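PDB 1ZSO: uncharacterized protein from Plasmodium falciparum, which is of unknown function but belongs to a eukaryotic CXXC-motif family and probably binds zinc. Local coordinates for residues V13-A18 against N99-F104; I115-S120 against L159-N164. All blocks are in the same frame, centred on the assembly; numbering follows the deposited sequence.

Contact 1: V13-A18 against N99-F104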
loop_
_atom_site.group_PDB
_atom_site.type_symbol
_atom_site.label_atom_id
_atom_site.label_comp_id
_atom_site.label_asym_id
_atom_site.label_seq_id
_atom_site.Cartn_x
_atom_site.Cartn_y
_atom_site.Cartn_z
ATOM N N VAL B 13 10.344 -4.830 -16.599
ATOM C CA VAL B 13 9.376 -5.658 -17.328
ATOM C C VAL B 13 9.140 -7.023 -16.676
ATOM O O VAL B 13 10.060 -7.645 -16.174
ATOM C CB VAL B 13 9.794 -5.826 -18.819
ATOM C CG1 VAL B 13 8.801 -6.661 -19.563
ATOM C CG2 VAL B 13 9.883 -4.500 -19.482
ATOM N N VAL B 14 7.893 -7.468 -16.633
ATOM C CA VAL B 14 7.615 -8.851 -16.283
ATOM C C VAL B 14 7.338 -9.602 -17.568
ATOM O O VAL B 14 6.434 -9.230 -18.306
ATOM C CB VAL B 14 6.376 -9.017 -15.378
ATOM C CG1 VAL B 14 6.091 -10.488 -15.123
ATOM C CG2 VAL B 14 6.586 -8.322 -14.073
ATOM N N ARG B 15 8.117 -10.650 -17.822
ATOM C CA ARG B 15 7.946 -11.503 -18.979
ATOM C C ARG B 15 7.409 -12.840 -18.536
ATOM O O ARG B 15 7.841 -13.401 -17.523
ATOM C CB ARG B 15 9.288 -11.703 -19.675
ATOM C CG ARG B 15 10.140 -10.455 -19.636
ATOM C CD ARG B 15 11.001 -10.298 -20.864
ATOM N NE ARG B 15 11.904 -11.420 -21.048
ATOM C CZ ARG B 15 11.978 -12.152 -22.157
ATOM N NH1 ARG B 15 11.191 -11.870 -23.199
ATOM N NH2 ARG B 15 12.858 -13.154 -22.228
ATOM N N ILE B 16 6.465 -13.362 -19.308
ATOM C CA ILE B 16 5.980 -14.694 -19.079
ATOM C C ILE B 16 6.072 -15.598 -20.315
ATOM O O ILE B 16 6.177 -15.142 -21.465
ATOM C CB ILE B 16 4.528 -14.706 -18.537
ATOM C CG1 ILE B 16 3.512 -14.488 -19.653
ATOM C CG2 ILE B 16 4.334 -13.658 -17.453
ATOM C CD1 ILE B 16 2.084 -14.627 -19.136
ATOM N N LYS B 17 5.975 -16.892 -20.022
ATOM C CA LYS B 17 6.018 -17.984 -20.998
ATOM C C LYS B 17 5.147 -19.122 -20.429
ATOM O O LYS B 17 5.219 -19.440 -19.259
ATOM C CB LYS B 17 7.465 -18.442 -21.162
ATOM C CG LYS B 17 7.693 -19.599 -22.098
ATOM C CD LYS B 17 9.190 -19.838 -22.189
ATOM C CE LYS B 17 9.532 -21.225 -22.653
ATOM N NZ LYS B 17 11.049 -21.318 -22.888
ATOM N N ALA B 18 4.316 -19.723 -21.251
ATOM C CA ALA B 18 3.517 -20.850 -20.793
ATOM C C ALA B 18 3.104 -21.621 -22.015
ATOM O O ALA B 18 3.040 -21.069 -23.126
ATOM C CB ALA B 18 2.278 -20.392 -20.007
ATOM N N ASN B 99 4.331 -21.051 -25.868
ATOM C CA ASN B 99 5.690 -21.446 -25.498
ATOM C C ASN B 99 6.816 -20.474 -25.853
ATOM O O ASN B 99 7.992 -20.869 -25.906
ATOM C CB ASN B 99 6.029 -22.864 -25.989
ATOM C CG ASN B 99 6.291 -23.837 -24.818
ATOM O OD1 ASN B 99 6.327 -23.438 -23.620
ATOM N ND2 ASN B 99 6.494 -25.111 -25.156
ATOM N N GLU B 100 6.475 -19.204 -26.043
ATOM C CA GLU B 100 7.498 -18.183 -26.300
ATOM C C GLU B 100 7.442 -17.190 -25.163
ATOM O O GLU B 100 6.342 -16.892 -24.648
ATOM C CB GLU B 100 7.260 -17.415 -27.604
ATOM C CG GLU B 100 7.137 -18.236 -28.858
ATOM C CD GLU B 100 6.528 -17.426 -30.016
ATOM O OE1 GLU B 100 6.360 -16.185 -29.871
ATOM O OE2 GLU B 100 6.191 -18.037 -31.052
ATOM N N TRP B 101 8.614 -16.687 -24.786
ATOM C CA TRP B 101 8.719 -15.555 -23.839
ATOM C C TRP B 101 8.011 -14.335 -24.413
ATOM O O TRP B 101 8.006 -14.122 -25.618
ATOM C CB TRP B 101 10.183 -15.229 -23.551
ATOM C CG TRP B 101 10.777 -16.184 -22.565
ATOM C CD1 TRP B 101 11.639 -17.208 -22.823
ATOM C CD2 TRP B 101 10.515 -16.230 -21.143
ATOM N NE1 TRP B 101 11.937 -17.879 -21.651
ATOM C CE2 TRP B 101 11.265 -17.286 -20.610
ATOM C CE3 TRP B 101 9.722 -15.483 -20.291
ATOM C CZ2 TRP B 101 11.240 -17.609 -19.268
ATOM C CZ3 TRP B 101 9.711 -15.798 -18.960
ATOM C CH2 TRP B 101 10.454 -16.854 -18.458
ATOM N N ARG B 102 7.375 -13.553 -23.561
ATOM C CA ARG B 102 6.684 -12.356 -24.027
ATOM C C ARG B 102 6.531 -11.351 -22.865
ATOM O O ARG B 102 6.203 -11.715 -21.735
ATOM C CB ARG B 102 5.335 -12.719 -24.713
ATOM C CG ARG B 102 4.221 -11.633 -24.674
ATOM C CD ARG B 102 3.161 -11.722 -25.814
ATOM N NE ARG B 102 2.288 -10.533 -25.843
ATOM C CZ ARG B 102 1.185 -10.373 -26.600
ATOM N NH1 ARG B 102 0.756 -11.338 -27.420
ATOM N NH2 ARG B 102 0.483 -9.231 -26.532
ATOM N N ASP B 103 6.812 -10.087 -23.170
ATOM C CA ASP B 103 6.563 -9.003 -22.252
ATOM C C ASP B 103 5.101 -8.996 -21.860
ATOM O O ASP B 103 4.221 -9.031 -22.720
ATOM C CB ASP B 103 6.951 -7.672 -22.896
ATOM C CG ASP B 103 8.469 -7.488 -23.001
ATOM O OD1 ASP B 103 9.197 -8.358 -22.467
ATOM O OD2 ASP B 103 8.931 -6.474 -23.597
ATOM N N PHE B 104 4.850 -8.956 -20.557
ATOM C CA PHE B 104 3.505 -9.056 -20.044
ATOM C C PHE B 104 3.052 -7.747 -19.416
ATOM O O PHE B 104 1.903 -7.354 -19.568
ATOM C CB PHE B 104 3.415 -10.190 -19.006
ATOM C CG PHE B 104 2.004 -10.562 -18.647
ATOM C CD1 PHE B 104 1.211 -11.257 -19.541
ATOM C CD2 PHE B 104 1.452 -10.172 -17.431
ATOM C CE1 PHE B 104 -0.098 -11.556 -19.241
ATOM C CE2 PHE B 104 0.135 -10.488 -17.128
ATOM C CZ PHE B 104 -0.645 -11.162 -18.041
#
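The carbonyl O of Val14 takes the backbone N-H of Phe104 at 2.8 Å (Phe104 N to Val14 O), and this is the shortest of four main-chain bonds joining 13-18 to 99-104. Next along, Ile16 and Arg102 form an antiparallel hydrogen-bonded pair, Ile16 N to Arg102 O and Arg102 N to Ile16 O, the second distinctly bent at 132°. Arg15 and Asp103 make the neighbouring non-hydrogen-bonded pair, and Arg15 CA leans on Arg102 O in a C-H...O contact. Farther along, Asn99 N reaches Ala18 O at 3.0 Å.

On one face of the sheet Trp101 lies between two long basic side chains. Lys17, extended with CG anti to its backbone N (chi1 178°), runs over the indole and sets CD 3.5 Å from the centroid of the Trp101 five-membered ring, a CH-pi contact. The Arg15 chain bends at chi2 and chi3, which brings NH1 within 3.5 Å of Trp101 CB, the guanidinium plane tilted 30° from the indole. Arg15 CD also rests 3.1 Å from Asp103 OD1; the charged ends stay beyond salt-bridge range, so any attraction is probably modest. Val13 CG1 packs against the same carboxylate. On the other face Ile16 CD1 meets Phe104 CD1 at 3.5 Å in the buried layer, where the Phe104 side chain also touches Cys28 and Cys91. The Arg102 guanidinium turns away to Asn97, while Tyr93 OH bonds to both Glu100 O and Ala18 N. Through the Val14-Phe104 and Ile16-Arg102 bonds, strands 9-21 and 102-110 are adjacent members of a six-stranded antiparallel sheet.

Contact 2: I115-S120 against L159-N164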
loop_
_atom_site.group_PDB
_atom_site.type_symbol
_atom_site.label_atom_id
_atom_site.label_comp_id
_atom_site.label_asym_id
_atom_site.label_seq_id
_atom_site.Cartn_x
_atom_site.Cartn_y
_atom_site.Cartn_z
ATOM N N ILE B 115 12.096 -7.866 -7.207
ATOM C CA ILE B 115 12.969 -9.045 -7.119
ATOM C C ILE B 115 12.243 -10.308 -7.661
ATOM O O ILE B 115 12.681 -10.954 -8.631
ATOM C CB ILE B 115 13.463 -9.253 -5.648
ATOM C CG1 ILE B 115 14.232 -8.032 -5.144
ATOM C CG2 ILE B 115 14.359 -10.442 -5.529
ATOM C CD1 ILE B 115 15.522 -7.743 -5.895
ATOM N N ASP B 116 11.114 -10.617 -7.029
ATOM C CA ASP B 116 10.357 -11.820 -7.286
ATOM C C ASP B 116 8.928 -11.411 -7.567
ATOM O O ASP B 116 8.389 -10.602 -6.858
ATOM C CB ASP B 116 10.328 -12.716 -6.044
ATOM C CG ASP B 116 11.697 -13.208 -5.638
ATOM O OD1 ASP B 116 12.439 -13.703 -6.522
ATOM O OD2 ASP B 116 12.028 -13.130 -4.421
ATOM N N PHE B 117 8.335 -12.014 -8.592
ATOM C CA PHE B 117 6.946 -11.856 -8.961
ATOM C C PHE B 117 6.182 -13.116 -8.560
ATOM O O PHE B 117 6.709 -14.232 -8.638
ATOM C CB PHE B 117 6.894 -11.688 -10.470
ATOM C CG PHE B 117 5.533 -11.738 -11.031
ATOM C CD1 PHE B 117 4.579 -10.820 -10.635
ATOM C CD2 PHE B 117 5.192 -12.703 -11.961
ATOM C CE1 PHE B 117 3.291 -10.876 -11.154
ATOM C CE2 PHE B 117 3.909 -12.753 -12.477
ATOM C CZ PHE B 117 2.963 -11.842 -12.082
ATOM N N PHE B 118 4.956 -12.927 -8.107
ATOM C CA PHE B 118 4.085 -14.006 -7.738
ATOM C C PHE B 118 2.773 -13.900 -8.464
ATOM O O PHE B 118 1.965 -13.100 -8.118
ATOM C CB PHE B 118 3.831 -14.003 -6.245
ATOM C CG PHE B 118 5.069 -14.177 -5.458
ATOM C CD1 PHE B 118 5.883 -13.092 -5.194
ATOM C CD2 PHE B 118 5.465 -15.437 -5.029
ATOM C CE1 PHE B 118 7.072 -13.253 -4.484
ATOM C CE2 PHE B 118 6.637 -15.601 -4.312
ATOM C CZ PHE B 118 7.453 -14.489 -4.066
ATOM N N PRO B 119 2.544 -14.758 -9.457
ATOM C CA PRO B 119 1.241 -14.770 -10.102
ATOM C C PRO B 119 0.164 -15.066 -9.090
ATOM O O PRO B 119 0.382 -15.851 -8.153
ATOM C CB PRO B 119 1.339 -15.906 -11.135
ATOM C CG PRO B 119 2.543 -16.653 -10.805
ATOM C CD PRO B 119 3.458 -15.765 -10.007
ATOM N N SER B 120 -0.974 -14.402 -9.250
ATOM C CA SER B 120 -2.028 -14.501 -8.276
ATOM C C SER B 120 -3.099 -15.394 -8.874
ATOM O O SER B 120 -2.818 -16.188 -9.758
ATOM C CB SER B 120 -2.540 -13.102 -7.887
ATOM O OG SER B 120 -3.130 -12.436 -8.997
ATOM N N LEU B 159 3.957 -22.535 -16.351
ATOM C CA LEU B 159 4.013 -21.060 -16.418
ATOM C C LEU B 159 5.360 -20.634 -15.858
ATOM O O LEU B 159 5.770 -21.089 -14.779
ATOM C CB LEU B 159 2.838 -20.398 -15.664
ATOM C CG LEU B 159 2.951 -18.879 -15.442
ATOM C CD1 LEU B 159 2.798 -18.059 -16.750
ATOM C CD2 LEU B 159 2.019 -18.391 -14.348
ATOM N N GLU B 160 6.069 -19.832 -16.644
ATOM C CA GLU B 160 7.382 -19.337 -16.303
ATOM C C GLU B 160 7.360 -17.810 -16.433
ATOM O O GLU B 160 6.575 -17.239 -17.201
ATOM C CB GLU B 160 8.434 -19.910 -17.239
ATOM C CG GLU B 160 8.742 -21.393 -17.094
ATOM C CD GLU B 160 9.873 -21.858 -18.041
ATOM O OE1 GLU B 160 11.038 -21.857 -17.590
ATOM O OE2 GLU B 160 9.607 -22.199 -19.230
ATOM N N TYR B 161 8.196 -17.144 -15.654
ATOM C CA TYR B 161 8.212 -15.712 -15.704
ATOM C C TYR B 161 9.574 -15.170 -15.266
ATOM O O TYR B 161 10.410 -15.896 -14.674
ATOM C CB TYR B 161 7.071 -15.131 -14.835
ATOM C CG TYR B 161 6.880 -15.887 -13.549
ATOM C CD1 TYR B 161 7.664 -15.625 -12.425
ATOM C CD2 TYR B 161 5.928 -16.877 -13.469
ATOM C CE1 TYR B 161 7.482 -16.343 -11.253
ATOM C CE2 TYR B 161 5.734 -17.598 -12.310
ATOM C CZ TYR B 161 6.505 -17.328 -11.203
ATOM O OH TYR B 161 6.267 -18.097 -10.077
ATOM N N GLU B 162 9.811 -13.912 -15.584
ATOM C CA GLU B 162 10.963 -13.251 -15.035
ATOM C C GLU B 162 10.694 -11.763 -14.923
ATOM O O GLU B 162 9.801 -11.235 -15.590
ATOM C CB GLU B 162 12.235 -13.583 -15.831
ATOM C CG GLU B 162 12.301 -13.051 -17.240
ATOM C CD GLU B 162 13.536 -13.567 -17.989
ATOM O OE1 GLU B 162 14.343 -12.748 -18.471
ATOM O OE2 GLU B 162 13.707 -14.804 -18.078
ATOM N N VAL B 163 11.413 -11.113 -14.015
ATOM C CA VAL B 163 11.339 -9.672 -13.858
ATOM C C VAL B 163 12.721 -9.086 -14.091
ATOM O O VAL B 163 13.644 -9.405 -13.363
ATOM C CB VAL B 163 10.862 -9.288 -12.456
ATOM C CG1 VAL B 163 10.786 -7.782 -12.324
ATOM C CG2 VAL B 163 9.510 -9.898 -12.169
ATOM N N ASN B 164 12.855 -8.226 -15.098
ATOM C CA ASN B 164 14.151 -7.660 -15.479
ATOM C C ASN B 164 14.167 -6.127 -15.499
ATOM O O ASN B 164 13.290 -5.531 -16.128
ATOM C CB ASN B 164 14.564 -8.160 -16.871
ATOM C CG ASN B 164 14.632 -9.676 -16.963
ATOM O OD1 ASN B 164 13.816 -10.299 -17.664
ATOM N ND2 ASN B 164 15.600 -10.282 -16.263
ATOM O OXT ASN B 164 15.062 -5.456 -14.947
#
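An aromatic and aliphatic core between two beta-sheets is where 115-120 meets 159-164, and its centrepiece is an edge-to-face (T-shaped) pair. Phe117 directs its edge at the face of Tyr161, the ring planes at 90° and the centroids 5.5 Å apart. The leading atom is Phe117 CD2, 3.9 Å from Tyr161 CD1. Tyr161 reaches it with CG set between its backbone N and carbonyl carbon (chi1 40°), while CE1 of the same ring comes to 3.4 Å from Phe117 O. Side chains make most of the contact, with that carbonyl O also lying against the Tyr161 ring. Strand 112-117, at the edge of a three-stranded antiparallel sheet, and the loop after it, with Pro119, pack on strand 152-163 of the six-stranded sheet; the two segments do not pair as strands.

To one end of the ring pair, Val163 CG2 abuts Phe117 CB at 3.6 Å. To the other, Pro119 stands nearly perpendicular to the Tyr161 side chain and brings its CD 3.6 Å from Tyr161 CZ; Pro119 CG and Leu159 CD2 lie side by side at 4.0 Å, their side chains running opposite ways. The phenol hydroxyl, at the far end of the Tyr161 ring, is hydrogen-bonded to Gln141 OE1. The Phe36 ring also meets Phe117, whose side chain touches Tyr32 as well, and Val14 of strand 9-21 touches both Phe117 and Val163.

In the fold
Contact 1 and contact 2 lie about 9 Å apart, centre to centre, and follow one another along the chain: both segments of contact 1 precede those of contact 2 in sequence. Strand 9-21 ties them together, since it pairs with 102-110 on one side and with 152-163 on the other in the six-stranded sheet. Lys17 O to Glu160 N and Arg15 O to Glu162 N, each 2.8 Å, are probable hydrogen bonds of that second pairing. Contact 1 therefore joins strands within a sheet, whereas contact 2 links that sheet to the end of strand 112-117 and the loop beyond it. Strands 102-110 and 112-117 are consecutive, so the chain passes directly from one sheet to the other.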